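Local coordinates for protein scribble homolog (Homo sapiens, PDB 6EEY), which binds C-terminal PDZ ligands, among them that of the alpha1D-adrenergic receptor, and probably acts as a scaffold in cell polarity, at residues Q10-P13 and G14-L17. The protein carries 1 engineered substitution. Numbering follows the deposited sequence.
Engineered in segment 14-17: Gly16 (natural residue Arg).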
ATOM      1  N   GLN A  10       9.232  -9.824   4.332  1.00  3.90           N
ATOM      2  CA  GLN A  10      10.571  -9.541   4.814  1.00  3.57           C
ATOM      3  C   GLN A  10      11.200  -8.420   4.006  1.00  3.81           C
ATOM      4  O   GLN A  10      10.949  -8.280   2.809  1.00  4.63           O
ATOM      5  CB  GLN A  10      11.422 -10.796   4.725  1.00  5.17           C
ATOM      6  CG  GLN A  10      10.918 -11.913   5.626  1.00 10.26           C
ATOM      7  CD  GLN A  10      11.935 -13.029   5.834  1.00 14.20           C
ATOM      8  OE1 GLN A  10      13.136 -12.852   5.611  1.00 21.12           O
ATOM      9  NE2 GLN A  10      11.458 -14.185   6.273  1.00 18.03           N
ATOM     10  N   LYS A  11      12.042  -7.631   4.657  1.00  3.69           N
ATOM     11  CA  LYS A  11      12.770  -6.588   3.955  1.00  3.83           C
ATOM     12  C   LYS A  11      14.033  -6.286   4.742  1.00  3.82           C
ATOM     13  O   LYS A  11      14.164  -6.650   5.914  1.00  3.81           O
ATOM     14  CB  LYS A  11      11.930  -5.322   3.794  1.00  3.66           C
ATOM     15  CG  LYS A  11      11.566  -4.612   5.078  1.00  3.88           C
ATOM     16  CD  LYS A  11      10.633  -3.453   4.783  1.00  4.41           C
ATOM     17  CE  LYS A  11      10.413  -2.541   5.967  1.00  4.74           C
ATOM     18  NZ  LYS A  11      11.690  -1.880   6.365  1.00  4.29           N
ATOM     19  N   ALA A  12      14.967  -5.603   4.099  1.00  4.11           N
ATOM     20  CA  ALA A  12      16.125  -5.118   4.834  1.00  4.47           C
ATOM     21  C   ALA A  12      15.653  -3.998   5.765  1.00  4.29           C
ATOM     22  O   ALA A  12      14.681  -3.305   5.474  1.00  4.00           O
ATOM     23  CB  ALA A  12      17.207  -4.635   3.883  1.00  5.01           C
ATOM     24  N   PRO A  13      16.286  -3.838   6.926  1.00  5.09           N
ATOM     25  CA  PRO A  13      15.685  -3.003   7.972  1.00  5.72           C
ATOM     26  C   PRO A  13      15.505  -1.556   7.611  1.00  5.83           C
ATOM     27  O   PRO A  13      14.619  -0.909   8.187  1.00  6.93           O
ATOM     28  CB  PRO A  13      16.647  -3.153   9.161  1.00 10.34           C
ATOM     29  CG  PRO A  13      17.592  -4.189   8.813  1.00  6.82           C
ATOM     30  CD  PRO A  13      17.448  -4.595   7.401  1.00  4.91           C
ATOM     31  N   GLY A  14      16.306  -1.013   6.706  1.00  5.68           N
ATOM     32  CA  GLY A  14      16.175   0.354   6.257  1.00  6.96           C
ATOM     33  C   GLY A  14      15.480   0.513   4.924  1.00  6.87           C
ATOM     34  O   GLY A  14      15.306   1.645   4.460  1.00  9.11           O
ATOM     35  N   GLU A  15      15.030  -0.579   4.318  1.00  5.15           N
ATOM     36  CA  GLU A  15      14.453  -0.596   2.983  1.00  5.56           C
ATOM     37  C   GLU A  15      12.949  -0.379   3.047  1.00  4.94           C
ATOM     38  O   GLU A  15      12.301  -0.743   4.021  1.00  5.35           O
ATOM     39  CB  GLU A  15      14.735  -1.994   2.423  1.00  8.26           C
ATOM     40  CG  GLU A  15      14.349  -2.251   1.018  1.00  8.07           C
ATOM     41  CD  GLU A  15      14.435  -3.725   0.614  1.00  6.16           C
ATOM     42  OE1 GLU A  15      14.670  -4.642   1.439  1.00  5.71           O
ATOM     43  OE2 GLU A  15      14.269  -3.943  -0.591  1.00  7.15           O
ATOM     44  N   GLY A  16      12.378   0.182   1.988  1.00  3.91           N
ATOM     45  CA  GLY A  16      10.939   0.257   1.860  1.00  4.83           C
ATOM     46  C   GLY A  16      10.361  -1.016   1.264  1.00  3.33           C
ATOM     47  O   GLY A  16      11.069  -1.947   0.893  1.00  4.52           O
ATOM     48  N   LEU A  17       9.037  -1.050   1.143  1.00  3.80           N
ATOM     49  CA  LEU A  17       8.408  -2.239   0.589  1.00  4.01           C
ATOM     50  C   LEU A  17       8.694  -2.394  -0.896  1.00  4.02           C
ATOM     51  O   LEU A  17       8.639  -3.514  -1.406  1.00  4.25           O
ATOM     52  CB  LEU A  17       6.907  -2.195   0.847  1.00  4.40           C
ATOM     53  CG  LEU A  17       6.158  -3.451   0.408  1.00  5.34           C
ATOM     54  CD1 LEU A  17       6.645  -4.709   1.101  1.00  6.62           C
ATOM     55  CD2 LEU A  17       4.686  -3.257   0.692  1.00  6.11           C
TER
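Lys11 and Ala12 meet Glu15 across a tight type I beta turn, a local contact in the surface loop that joins strand 5-10 to strand 19-23. The turn runs from Ala12 to Glu15 and is closed by Glu15 N, 3.0 Å from Ala12 O. Pro13 suits the second position because its ring already restricts phi to the value needed there, and Gly14 takes the third in a conformation open to other residues too, with room for a CB.

Two side chains brace the turn. Glu15 carries CG anti to its own N (chi1 -175°) and stays extended beyond it, a reach that brings Glu15 OE1 back to the start of the turn, 2.8 Å from Ala12 N in a nearly straight bond of 165°. Ala12 CB, a small methyl, lies 3.5 Å from Glu15 OE1, which also forms a salt bridge with Arg53 of helix 50-54, so turn and helix are tied through one carboxylate.

Lys11 is buried, yet its ammonium is well supplied with acceptors. A final bend at chi4 (64°) turns Lys11 NZ onto Glu15 O at 2.7 Å, almost head-on to the carbonyl. A weak bond to Ala12 O and two more to the carbonyls of Ser85 and Gly87 complete the grip, drawing the loop to the residues just before strand 89-94. With a methionine in its place, the carbonyls of Glu15, Ser85 and Gly87 would probably lose their shared donor and the loop one of its ties to those residues, though backbone bonds to Gly87 and Asp88 would stay. Beyond the turn come the engineered Gly16 and the buried Leu17, which packs on Leu90 and Val92; this approach to strand 19-23 is characteristic of the carboxylate-binding loop of PDZ domains, which typically receives a ligand's C-terminus.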